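Local coordinates for protein AP endonuclease, family 2 (Brucella melitensis biovar Abortus, PDB 3NGF) that probably interconverts hydroxypyruvate and tartronate semialdehyde as a manganese-binding hydroxypyruvate isomerase of the xylose isomerase-like TIM-barrel class, at residues A[164-169]-A[200-205]; A[14-19]-A[27-32]; A[42-47]-A[69-74]; A[81-86]-A[112-117]. One frame throughout, in Å; residues are numbered along the deposited sequence.

Contact 1 (A[164-169]-A[200-205])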
loop_
_atom_site.group_PDB
_atom_site.type_symbol
_atom_site.label_atom_id
_atom_site.label_comp_id
_atom_site.label_asym_id
_atom_site.label_seq_id
_atom_site.Cartn_x
_atom_site.Cartn_y
_atom_site.Cartn_z
ATOM N N HIS A 164 -6.027 -5.297 12.087
ATOM C CA HIS A 164 -5.005 -5.355 13.147
ATOM C C HIS A 164 -3.691 -5.907 12.621
ATOM O O HIS A 164 -3.672 -6.903 11.859
ATOM C CB HIS A 164 -5.489 -6.162 14.352
ATOM C CG HIS A 164 -6.606 -5.507 15.097
ATOM N ND1 HIS A 164 -6.395 -4.453 15.957
ATOM C CD2 HIS A 164 -7.934 -5.753 15.116
ATOM C CE1 HIS A 164 -7.552 -4.061 16.461
ATOM N NE2 HIS A 164 -8.503 -4.834 15.967
ATOM N N GLN A 165 -2.593 -5.261 13.013
ATOM C CA GLN A 165 -1.257 -5.600 12.458
ATOM C C GLN A 165 -0.732 -6.992 12.796
ATOM O O GLN A 165 -0.322 -7.726 11.895
ATOM C CB GLN A 165 -0.205 -4.547 12.857
ATOM C CG GLN A 165 -0.524 -3.141 12.438
ATOM C CD GLN A 165 -0.544 -2.954 10.921
ATOM O OE1 GLN A 165 0.202 -3.621 10.184
ATOM N NE2 GLN A 165 -1.371 -2.021 10.458
ATOM N N LEU A 166 -0.681 -7.355 14.076
ATOM C CA LEU A 166 -0.121 -8.658 14.437
ATOM C C LEU A 166 -1.048 -9.799 13.985
ATOM O O LEU A 166 -0.585 -10.912 13.701
ATOM C CB LEU A 166 0.177 -8.733 15.940
ATOM C CG LEU A 166 1.262 -7.789 16.469
ATOM C CD1 LEU A 166 1.460 -8.053 17.957
ATOM C CD2 LEU A 166 2.564 -7.980 15.731
ATOM N N GLU A 167 -2.345 -9.527 13.890
ATOM C CA GLU A 167 -3.284 -10.509 13.346
ATOM C C GLU A 167 -2.913 -10.781 11.884
ATOM O O GLU A 167 -2.956 -11.931 11.425
ATOM C CB GLU A 167 -4.701 -9.980 13.435
ATOM C CG GLU A 167 -5.743 -10.900 12.851
ATOM C CD GLU A 167 -7.163 -10.384 13.021
ATOM O OE1 GLU A 167 -7.361 -9.228 13.486
ATOM O OE2 GLU A 167 -8.092 -11.159 12.687
ATOM N N ALA A 168 -2.546 -9.726 11.158
ATOM C CA ALA A 168 -2.145 -9.875 9.751
ATOM C C ALA A 168 -0.837 -10.662 9.644
ATOM O O ALA A 168 -0.675 -11.504 8.743
ATOM C CB ALA A 168 -2.009 -8.500 9.045
ATOM N N VAL A 169 0.115 -10.387 10.542
ATOM C CA VAL A 169 1.360 -11.163 10.599
ATOM C C VAL A 169 1.060 -12.657 10.786
ATOM O O VAL A 169 1.655 -13.517 10.126
ATOM C CB VAL A 169 2.290 -10.663 11.697
ATOM C CG1 VAL A 169 3.442 -11.628 11.912
ATOM C CG2 VAL A 169 2.790 -9.230 11.356
ATOM N N ILE A 200 6.647 -1.992 15.510
ATOM C CA ILE A 200 7.622 -2.027 14.405
ATOM C C ILE A 200 8.723 -3.008 14.707
ATOM O O ILE A 200 9.097 -3.822 13.839
ATOM C CB ILE A 200 8.225 -0.621 14.090
ATOM C CG1 ILE A 200 7.132 0.287 13.503
ATOM C CG2 ILE A 200 9.420 -0.752 13.136
ATOM C CD1 ILE A 200 7.522 1.779 13.353
ATOM N N GLU A 201 9.200 -2.967 15.947
ATOM C CA GLU A 201 10.234 -3.874 16.416
ATOM C C GLU A 201 9.794 -5.345 16.410
ATOM O O GLU A 201 10.581 -6.229 15.976
ATOM C CB GLU A 201 10.741 -3.416 17.789
ATOM C CG GLU A 201 11.595 -2.133 17.670
ATOM C CD GLU A 201 11.919 -1.477 18.985
ATOM O OE1 GLU A 201 11.327 -1.852 20.003
ATOM O OE2 GLU A 201 12.789 -0.576 19.001
ATOM N N LYS A 202 8.553 -5.607 16.828
ATOM C CA LYS A 202 7.988 -6.966 16.788
ATOM C C LYS A 202 7.804 -7.433 15.341
ATOM O O LYS A 202 7.981 -8.615 15.035
ATOM C CB LYS A 202 6.618 -7.034 17.480
ATOM C CG LYS A 202 6.595 -6.778 18.958
ATOM C CD LYS A 202 5.181 -6.268 19.404
ATOM C CE LYS A 202 4.967 -6.372 20.895
ATOM N NZ LYS A 202 3.580 -5.960 21.322
ATOM N N MET A 203 7.456 -6.502 14.450
ATOM C CA MET A 203 7.133 -6.832 13.058
ATOM C C MET A 203 8.365 -6.835 12.160
ATOM O O MET A 203 8.244 -7.011 10.950
ATOM C CB MET A 203 6.106 -5.848 12.498
ATOM C CG MET A 203 4.687 -5.978 13.097
ATOM S SD MET A 203 3.543 -4.716 12.515
ATOM C CE MET A 203 3.301 -5.285 10.798
ATOM N N ASN A 204 9.545 -6.617 12.738
ATOM C CA ASN A 204 10.726 -6.395 11.919
ATOM C C ASN A 204 10.953 -7.609 11.033
ATOM O O ASN A 204 10.879 -8.745 11.500
ATOM C CB ASN A 204 11.939 -6.127 12.767
ATOM C CG ASN A 204 13.161 -5.759 11.934
ATOM O OD1 ASN A 204 13.047 -5.144 10.853
ATOM N ND2 ASN A 204 14.335 -6.127 12.436
ATOM N N GLY A 205 11.184 -7.349 9.753
ATOM C CA GLY A 205 11.335 -8.419 8.751
ATOM C C GLY A 205 10.021 -8.977 8.206
ATOM O O GLY A 205 10.051 -9.877 7.353
#
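Gln165, in the first turn of helix 165-175, meets the end of the Met203 side chain, which crosses it at about a right angle. Its CB lies 3.8 Å from Met203 SD, and the bend at chi2 (-65°) brings the amide back so that OE1 sits 3.6 Å from Met203 CE. That approach is a van der Waals one, and the buried OE1 has no hydrogen-bonding partner in the model. Next along the helix, Leu166 slants past the same methionine nearer its backbone, CD2 resting 3.9 Å from Met203 CG. Its other methyl, CD1, lies 4.4 Å from Lys202 CD at the exposed margin. One turn on, Val169 points CG2 at Met203 CE, 4.0 Å away. Met203 fills the notch between the three; its chain turns at chi3 (72°), laying the terminal methyl against Gln165 and Val169. Gln165 lies behind the manganese site, its side chain about 6 Å from those of Glu150 and Asp185. The contact is helix packing on the outside of the TIM barrel: the start of helix 165-175 meets the end of helix 196-202 and Met203 just beyond it, and Gln165, Val169 and Met203 rest on Val182 of strand 180-185.

Contact 2 (A[14-19]-A[27-32])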
loop_
_atom_site.group_PDB
_atom_site.type_symbol
_atom_site.label_atom_id
_atom_site.label_comp_id
_atom_site.label_asym_id
_atom_site.label_seq_id
_atom_site.Cartn_x
_atom_site.Cartn_y
_atom_site.Cartn_z
ATOM N N ALA A 14 5.679 9.444 -3.455
ATOM C CA ALA A 14 4.448 10.225 -3.517
ATOM C C ALA A 14 3.291 9.298 -3.894
ATOM O O ALA A 14 3.437 8.457 -4.789
ATOM C CB ALA A 14 4.575 11.366 -4.546
ATOM N N ASN A 15 2.179 9.390 -3.182
ATOM C CA ASN A 15 0.958 8.691 -3.599
ATOM C C ASN A 15 0.144 9.573 -4.569
ATOM O O ASN A 15 -0.430 10.597 -4.176
ATOM C CB ASN A 15 0.122 8.242 -2.387
ATOM C CG ASN A 15 -1.030 7.359 -2.784
ATOM O OD1 ASN A 15 -1.876 7.778 -3.567
ATOM N ND2 ASN A 15 -1.067 6.114 -2.263
ATOM N N LEU A 16 0.104 9.179 -5.841
ATOM C CA LEU A 16 -0.531 9.986 -6.889
ATOM C C LEU A 16 -2.057 9.858 -6.927
ATOM O O LEU A 16 -2.693 10.542 -7.719
ATOM C CB LEU A 16 0.071 9.656 -8.262
ATOM C CG LEU A 16 1.594 9.702 -8.358
ATOM C CD1 LEU A 16 2.027 9.541 -9.832
ATOM C CD2 LEU A 16 2.224 11.024 -7.786
ATOM N N SER A 17 -2.645 8.985 -6.100
ATOM C CA SER A 17 -4.085 8.915 -5.952
ATOM C C SER A 17 -4.536 10.000 -4.969
ATOM O O SER A 17 -5.587 10.611 -5.172
ATOM C CB SER A 17 -4.544 7.521 -5.459
ATOM O OG SER A 17 -4.256 6.502 -6.433
ATOM N N THR A 18 -3.744 10.243 -3.924
ATOM C CA THR A 18 -4.133 11.224 -2.872
ATOM C C THR A 18 -3.424 12.585 -2.968
ATOM O O THR A 18 -3.969 13.606 -2.503
ATOM C CB THR A 18 -3.942 10.650 -1.455
ATOM O OG1 THR A 18 -2.553 10.471 -1.160
ATOM C CG2 THR A 18 -4.740 9.315 -1.260
ATOM N N MET A 19 -2.224 12.601 -3.545
ATOM C CA MET A 19 -1.436 13.840 -3.712
ATOM C C MET A 19 -1.491 14.343 -5.129
ATOM O O MET A 19 -1.757 13.582 -6.058
ATOM C CB MET A 19 0.031 13.644 -3.322
ATOM C CG MET A 19 0.256 13.191 -1.881
ATOM S SD MET A 19 1.944 12.799 -1.467
ATOM C CE MET A 19 2.757 14.390 -1.771
ATOM N N GLU A 27 -0.639 13.961 -15.300
ATOM C CA GLU A 27 0.200 15.127 -15.030
ATOM C C GLU A 27 0.911 15.042 -13.660
ATOM O O GLU A 27 1.859 15.799 -13.398
ATOM C CB GLU A 27 -0.650 16.412 -15.131
ATOM C CG GLU A 27 -0.983 16.826 -16.585
ATOM C CD GLU A 27 -2.013 17.944 -16.721
ATOM O OE1 GLU A 27 -2.840 17.878 -17.673
ATOM O OE2 GLU A 27 -1.994 18.881 -15.884
ATOM N N ARG A 28 0.472 14.119 -12.800
ATOM C CA ARG A 28 0.991 14.016 -11.419
ATOM C C ARG A 28 2.411 13.463 -11.355
ATOM O O ARG A 28 3.157 13.763 -10.427
ATOM C CB ARG A 28 0.038 13.183 -10.533
ATOM C CG ARG A 28 -1.363 13.818 -10.504
ATOM C CD ARG A 28 -2.365 13.103 -9.604
ATOM N NE ARG A 28 -3.698 13.618 -9.873
ATOM C CZ ARG A 28 -4.827 12.961 -9.696
ATOM N NH1 ARG A 28 -4.823 11.734 -9.151
ATOM N NH2 ARG A 28 -5.971 13.554 -10.007
ATOM N N PHE A 29 2.786 12.651 -12.357
ATOM C CA PHE A 29 4.119 12.059 -12.400
ATOM C C PHE A 29 5.206 13.135 -12.479
ATOM O O PHE A 29 6.142 13.148 -11.662
ATOM C CB PHE A 29 4.242 11.070 -13.561
ATOM C CG PHE A 29 3.353 9.849 -13.417
ATOM C CD1 PHE A 29 3.849 8.680 -12.870
ATOM C CD2 PHE A 29 2.032 9.885 -13.837
ATOM C CE1 PHE A 29 3.045 7.559 -12.739
ATOM C CE2 PHE A 29 1.212 8.779 -13.711
ATOM C CZ PHE A 29 1.718 7.614 -13.140
ATOM N N ARG A 30 5.048 14.069 -13.417
ATOM C CA ARG A 30 5.972 15.204 -13.544
ATOM C C ARG A 30 6.012 16.057 -12.267
ATOM O O ARG A 30 7.083 16.472 -11.800
ATOM C CB ARG A 30 5.568 16.079 -14.710
ATOM C CG ARG A 30 6.505 17.295 -14.914
ATOM C CD ARG A 30 6.111 18.160 -16.113
ATOM N NE ARG A 30 4.762 18.728 -15.997
ATOM C CZ ARG A 30 4.439 19.823 -15.306
ATOM N NH1 ARG A 30 5.359 20.520 -14.634
ATOM N NH2 ARG A 30 3.179 20.233 -15.287
ATOM N N LEU A 31 4.848 16.355 -11.712
ATOM C CA LEU A 31 4.835 17.172 -10.492
ATOM C C LEU A 31 5.552 16.503 -9.295
ATOM O O LEU A 31 6.263 17.174 -8.534
ATOM C CB LEU A 31 3.420 17.592 -10.142
ATOM C CG LEU A 31 2.671 18.490 -11.129
ATOM C CD1 LEU A 31 1.366 18.950 -10.442
ATOM C CD2 LEU A 31 3.487 19.687 -11.608
ATOM N N ALA A 32 5.401 15.188 -9.148
ATOM C CA ALA A 32 6.070 14.438 -8.103
ATOM C C ALA A 32 7.567 14.459 -8.314
ATOM O O ALA A 32 8.313 14.703 -7.380
ATOM C CB ALA A 32 5.550 12.954 -8.059
HETATM O O HOH W 1 -7.069 10.062 -7.591
#
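Leu16 faces the helix with both methyl groups. CD1 stands over the centre of the Phe29 ring, 3.6 Å from the centroid and 10° off the ring normal, a nearly perpendicular CH-pi contact. CD2 reaches the other way along the helix to Ala32 CB at 3.9 Å, and Ala14 CB closes on the same Ala32 CB at 4.0 Å. The aliphatic start of Arg28 lies alongside, its CB 4.1 Å from Leu16 CD2. These contacts lay helix 25-34 back against strand 11-15, the first half of a beta-alpha-beta unit whose next strand, 39-41, supports both Leu16 and Ala32 through Val40. Among the polar contacts, Arg28 is extended from CG to NE (chi2 -177°), which carries its guanidinium past the leucine to the loop; there NH1 donates to Leu16 O at 2.8 Å, with the carbonyl oxygen near the guanidinium plane. A water accepts from Arg28 NH1 and donates to Ser17 O, while NE of the arginine is held by Val23 O. The loop itself is shaped by Asn15, whose OD1 receives Ser17 N at 2.9 Å in an Asx turn and Thr18 N from the opposite face of the amide plane; its ND2 donates to Glu41.

Contact 3 (A[42-47]-A[69-74])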
loop_
_atom_site.group_PDB
_atom_site.type_symbol
_atom_site.label_atom_id
_atom_site.label_comp_id
_atom_site.label_asym_id
_atom_site.label_seq_id
_atom_site.Cartn_x
_atom_site.Cartn_y
_atom_site.Cartn_z
ATOM N N PHE A 42 0.227 4.401 -6.231
ATOM C CA PHE A 42 -1.159 4.817 -6.406
ATOM C C PHE A 42 -2.020 3.579 -6.256
ATOM O O PHE A 42 -1.476 2.487 -6.143
ATOM C CB PHE A 42 -1.423 5.544 -7.758
ATOM C CG PHE A 42 -0.732 4.917 -8.935
ATOM C CD1 PHE A 42 -1.172 3.703 -9.440
ATOM C CD2 PHE A 42 0.359 5.525 -9.518
ATOM C CE1 PHE A 42 -0.520 3.100 -10.536
ATOM C CE2 PHE A 42 0.999 4.935 -10.611
ATOM C CZ PHE A 42 0.572 3.754 -11.115
ATOM N N LEU A 43 -3.342 3.716 -6.213
ATOM C CA LEU A 43 -4.180 2.541 -5.986
ATOM C C LEU A 43 -4.327 1.696 -7.246
ATOM O O LEU A 43 -3.864 0.544 -7.291
ATOM C CB LEU A 43 -5.542 2.959 -5.426
ATOM C CG LEU A 43 -5.451 3.262 -3.933
ATOM C CD1 LEU A 43 -4.791 4.574 -3.698
ATOM C CD2 LEU A 43 -6.830 3.199 -3.252
ATOM N N PHE A 44 -4.924 2.275 -8.285
ATOM C CA PHE A 44 -5.328 1.499 -9.464
ATOM C C PHE A 44 -4.896 2.117 -10.781
ATOM O O PHE A 44 -5.299 3.231 -11.102
ATOM C CB PHE A 44 -6.854 1.275 -9.472
ATOM C CG PHE A 44 -7.419 0.823 -8.148
ATOM C CD1 PHE A 44 -7.137 -0.438 -7.637
ATOM C CD2 PHE A 44 -8.245 1.659 -7.405
ATOM C CE1 PHE A 44 -7.667 -0.865 -6.419
ATOM C CE2 PHE A 44 -8.758 1.240 -6.184
ATOM C CZ PHE A 44 -8.475 -0.024 -5.694
ATOM N N PRO A 45 -4.089 1.390 -11.566
ATOM C CA PRO A 45 -3.700 1.877 -12.895
ATOM C C PRO A 45 -4.625 1.433 -14.035
ATOM O O PRO A 45 -4.373 1.777 -15.198
ATOM C CB PRO A 45 -2.347 1.225 -13.088
ATOM C CG PRO A 45 -2.489 -0.075 -12.388
ATOM C CD PRO A 45 -3.350 0.175 -11.192
ATOM N N TYR A 46 -5.688 0.695 -13.720
ATOM C CA TYR A 46 -6.361 -0.143 -14.713
ATOM C C TYR A 46 -7.198 0.633 -15.724
ATOM O O TYR A 46 -7.562 0.066 -16.763
ATOM C CB TYR A 46 -7.178 -1.262 -14.031
ATOM C CG TYR A 46 -6.299 -2.048 -13.082
ATOM C CD1 TYR A 46 -5.252 -2.815 -13.564
ATOM C CD2 TYR A 46 -6.450 -1.953 -11.713
ATOM C CE1 TYR A 46 -4.416 -3.480 -12.740
ATOM C CE2 TYR A 46 -5.613 -2.628 -10.869
ATOM C CZ TYR A 46 -4.577 -3.376 -11.377
ATOM O OH TYR A 46 -3.712 -4.057 -10.541
ATOM N N ASP A 47 -7.504 1.910 -15.436
ATOM C CA ASP A 47 -8.220 2.762 -16.400
ATOM C C ASP A 47 -7.272 3.459 -17.382
ATOM O O ASP A 47 -7.733 4.230 -18.235
ATOM C CB ASP A 47 -9.123 3.791 -15.695
ATOM C CG ASP A 47 -10.301 4.279 -16.587
ATOM O OD1 ASP A 47 -10.958 3.457 -17.297
ATOM O OD2 ASP A 47 -10.584 5.504 -16.563
ATOM N N MET A 69 -3.976 -4.694 -6.669
ATOM C CA MET A 69 -4.684 -5.548 -7.611
ATOM C C MET A 69 -6.130 -5.032 -7.819
ATOM O O MET A 69 -6.646 -4.275 -6.989
ATOM C CB MET A 69 -4.683 -6.989 -7.097
ATOM C CG MET A 69 -3.288 -7.555 -6.848
ATOM S SD MET A 69 -3.360 -9.301 -6.501
ATOM C CE MET A 69 -1.614 -9.753 -6.553
ATOM N N PRO A 70 -6.793 -5.439 -8.913
ATOM C CA PRO A 70 -8.168 -4.963 -9.146
ATOM C C PRO A 70 -9.056 -5.250 -7.918
ATOM O O PRO A 70 -8.965 -6.338 -7.323
ATOM C CB PRO A 70 -8.612 -5.762 -10.367
ATOM C CG PRO A 70 -7.356 -6.092 -11.088
ATOM C CD PRO A 70 -6.288 -6.242 -10.041
ATOM N N PRO A 71 -9.895 -4.290 -7.525
ATOM C CA PRO A 71 -10.678 -4.414 -6.286
ATOM C C PRO A 71 -12.094 -5.000 -6.422
ATOM O O PRO A 71 -12.785 -5.171 -5.411
ATOM C CB PRO A 71 -10.793 -2.967 -5.864
ATOM C CG PRO A 71 -10.947 -2.258 -7.134
ATOM C CD PRO A 71 -10.060 -2.956 -8.118
ATOM N N GLY A 72 -12.511 -5.297 -7.647
ATOM C CA GLY A 72 -13.922 -5.603 -7.940
ATOM C C GLY A 72 -14.666 -4.331 -8.320
ATOM O O GLY A 72 -14.073 -3.413 -8.868
ATOM N N ASP A 73 -15.954 -4.272 -8.016
ATOM C CA ASP A 73 -16.801 -3.134 -8.385
ATOM C C ASP A 73 -16.721 -2.037 -7.313
ATOM O O ASP A 73 -17.531 -2.009 -6.397
ATOM C CB ASP A 73 -18.249 -3.618 -8.548
ATOM C CG ASP A 73 -19.172 -2.586 -9.172
ATOM O OD1 ASP A 73 -18.786 -1.404 -9.347
ATOM O OD2 ASP A 73 -20.321 -2.988 -9.489
ATOM N N TRP A 74 -15.742 -1.151 -7.442
ATOM C CA TRP A 74 -15.491 -0.084 -6.445
ATOM C C TRP A 74 -16.679 0.858 -6.276
ATOM O O TRP A 74 -17.090 1.174 -5.145
ATOM C CB TRP A 74 -14.261 0.724 -6.826
ATOM C CG TRP A 74 -13.775 1.649 -5.718
ATOM C CD1 TRP A 74 -14.185 2.937 -5.484
ATOM C CD2 TRP A 74 -12.808 1.348 -4.703
ATOM N NE1 TRP A 74 -13.526 3.452 -4.392
ATOM C CE2 TRP A 74 -12.679 2.502 -3.892
ATOM C CE3 TRP A 74 -12.047 0.217 -4.392
ATOM C CZ2 TRP A 74 -11.817 2.553 -2.791
ATOM C CZ3 TRP A 74 -11.182 0.274 -3.311
ATOM C CH2 TRP A 74 -11.068 1.435 -2.524
#
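Phe44 lays one face of its ring against Pro71, whose CG stands 4.0 Å from the ring centroid and 30° off the normal, a CH-pi contact displaced from the centre. The same ring turns an edge to Trp74: the planes meet at 65° in an offset edge-to-face pair, with Phe44 CZ 3.6 Å from Trp74 CZ3. Also at the phenylalanine edge is Met69 O, 3.6 Å from CE1, an arrangement that would set the ring's slightly positive hydrogens against a carbonyl oxygen. In Trp74, CG anti to the backbone N (chi1 -168°) carries the indole to the phenylalanine edge, which it meets with a face. Tyr46 makes the second proline contact. Pro70 CG covers one face of its ring at 4.0 Å from the centroid, while Pro45 CD lies over the opposite face, so the phenol is held between two prolines. Its OH packs 3.4 Å from Pro70 CD and is hydrogen-bonded to Asn68 O. The contact joins the loops that follow strands 39-41 and 63-68, on the barrel face where the manganese is bound. Tyr46 and Pro70 also pack on helix 88-104, whose Tyr101 meets the tyrosine edge-to-face, and Trp74 rests on Met113 beyond strand 109-111.

Contact 4 (A[81-86]-A[112-117])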
loop_
_atom_site.group_PDB
_atom_site.type_symbol
_atom_site.label_atom_id
_atom_site.label_comp_id
_atom_site.label_asym_id
_atom_site.label_seq_id
_atom_site.Cartn_x
_atom_site.Cartn_y
_atom_site.Cartn_z
ATOM N N MET A 81 -11.535 -8.733 -2.968
ATOM C CA MET A 81 -12.246 -10.008 -2.834
ATOM C C MET A 81 -11.381 -11.162 -2.339
ATOM O O MET A 81 -11.860 -12.306 -2.283
ATOM C CB MET A 81 -12.835 -10.387 -4.176
ATOM C CG MET A 81 -11.775 -10.765 -5.175
ATOM S SD MET A 81 -12.394 -10.513 -6.828
ATOM C CE MET A 81 -12.472 -8.721 -6.914
ATOM N N ALA A 82 -10.134 -10.889 -1.953
ATOM C CA ALA A 82 -9.201 -11.977 -1.540
ATOM C C ALA A 82 -9.768 -12.868 -0.434
ATOM O O ALA A 82 -9.482 -14.062 -0.411
ATOM C CB ALA A 82 -7.837 -11.453 -1.117
ATOM N N ALA A 83 -10.609 -12.310 0.443
ATOM C CA ALA A 83 -11.170 -13.082 1.567
ATOM C C ALA A 83 -12.633 -13.483 1.380
ATOM O O ALA A 83 -13.283 -13.835 2.353
ATOM C CB ALA A 83 -11.008 -12.301 2.907
ATOM N N ILE A 84 -13.158 -13.427 0.157
ATOM C CA ILE A 84 -14.582 -13.713 -0.073
ATOM C C ILE A 84 -14.768 -15.030 -0.812
ATOM O O ILE A 84 -14.506 -15.131 -2.015
ATOM C CB ILE A 84 -15.274 -12.565 -0.833
ATOM C CG1 ILE A 84 -15.214 -11.272 0.003
ATOM C CG2 ILE A 84 -16.719 -12.905 -1.141
ATOM C CD1 ILE A 84 -15.892 -10.050 -0.652
ATOM N N SER A 85 -15.236 -16.044 -0.087
ATOM C CA SER A 85 -15.454 -17.361 -0.675
ATOM C C SER A 85 -16.342 -17.264 -1.901
ATOM O O SER A 85 -17.338 -16.526 -1.908
ATOM C CB SER A 85 -16.090 -18.307 0.336
ATOM O OG SER A 85 -16.266 -19.593 -0.239
ATOM N N GLY A 86 -15.970 -18.003 -2.942
ATOM C CA GLY A 86 -16.738 -18.025 -4.183
ATOM C C GLY A 86 -16.248 -17.104 -5.281
ATOM O O GLY A 86 -16.674 -17.261 -6.428
ATOM N N ALA A 112 -2.895 -6.887 -2.451
ATOM C CA ALA A 112 -4.143 -7.601 -2.737
ATOM C C ALA A 112 -5.174 -7.288 -1.658
ATOM O O ALA A 112 -5.012 -7.717 -0.512
ATOM C CB ALA A 112 -3.878 -9.096 -2.801
ATOM N N MET A 113 -6.221 -6.560 -2.026
ATOM C CA MET A 113 -7.288 -6.186 -1.100
ATOM C C MET A 113 -8.186 -7.389 -0.764
ATOM O O MET A 113 -8.392 -8.290 -1.590
ATOM C CB MET A 113 -8.115 -5.037 -1.686
ATOM C CG MET A 113 -7.291 -3.746 -1.941
ATOM S SD MET A 113 -8.395 -2.363 -2.247
ATOM C CE MET A 113 -9.029 -2.019 -0.624
ATOM N N SER A 114 -8.719 -7.390 0.450
ATOM C CA SER A 114 -9.419 -8.560 0.988
ATOM C C SER A 114 -10.945 -8.517 0.904
ATOM O O SER A 114 -11.591 -9.567 0.830
ATOM C CB SER A 114 -8.990 -8.837 2.443
ATOM O OG SER A 114 -7.712 -9.457 2.498
ATOM N N GLY A 115 -11.525 -7.320 0.971
ATOM C CA GLY A 115 -12.973 -7.159 0.869
ATOM C C GLY A 115 -13.597 -6.822 2.208
ATOM O O GLY A 115 -12.973 -6.988 3.266
ATOM N N ILE A 116 -14.839 -6.351 2.136
ATOM C CA ILE A 116 -15.720 -6.209 3.288
ATOM C C ILE A 116 -16.322 -7.595 3.573
ATOM O O ILE A 116 -17.100 -8.118 2.744
ATOM C CB ILE A 116 -16.872 -5.205 2.998
ATOM C CG1 ILE A 116 -16.335 -3.835 2.572
ATOM C CG2 ILE A 116 -17.826 -5.076 4.196
ATOM C CD1 ILE A 116 -15.407 -3.208 3.560
ATOM N N THR A 117 -15.979 -8.164 4.730
ATOM C CA THR A 117 -16.371 -9.529 5.114
ATOM C C THR A 117 -17.325 -9.606 6.318
ATOM O O THR A 117 -17.650 -10.706 6.789
ATOM C CB THR A 117 -15.128 -10.361 5.417
ATOM O OG1 THR A 117 -14.350 -9.712 6.437
ATOM C CG2 THR A 117 -14.301 -10.532 4.139
HETATM O O HOH W 2 -8.943 -8.086 -4.397
#
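Ala82 and Ala83 both aim their methyl groups at the 112-117 loop and pack about Ser114. Ala82 CB is 3.2 Å from Met113 O and flanks the serine hydroxyl, whereas Ala83 CB meets Ser114 CB at 4.0 Å and Thr117 CG2 at 3.9 Å. The threonine offers this methyl because CG2 is anti to its carbonyl carbon (OG1 chi1 56°). The Ile84 CB bond is not aimed at the other loop, but the extended chain brings CD1 nearer, 4.1 Å from Ile116 O. The alanine methyls and the absence of a side chain at Gly115, where a CB would run into Ile84 CD1, are consistent with the close approach of the backbones. Ala82 N donates to Met113 O at 3.1 Å and Ala83 N to Ser114 O at 2.9 Å. Met81 N adds a weak bond to Met113 O, and a water within hydrogen-bonding reach of both atoms accepts from Met81 N. A type I turn from Met81 to Ile84 presents these N-H groups. The contact ties the loops after strands 63-68 and 109-111 at the manganese end of the barrel, Met113 lying about 6 Å from Glu150 between side chains; Ala82 packs on helix 88-104, Ser114 and Thr117 on helix 122-140.

Overall arrangement
From the N terminus, contact 2 closes the shortest loop, folding helix 25-34 back on strand 11-15. Contact 3 follows, bridging the loops after the second and third barrel strands and spanning helix 50-59 and strand 63-68; contact 4 does the same for the loops after the third and fourth, around helix 88-104. Contact 1 comes last, joining two outer helices across strand 180-185. All four are in series, none enclosing or crossing another. Contacts 2 and 3 touch where Ser17 OG meets Leu43 N, and contacts 3 and 4 where Met69 SD meets Ala112 CB, so contacts 2, 3 and 4 form a touching series along the loops after the first four strands. Contact 1 stands apart, its centre about 29 Å from that of contact 2.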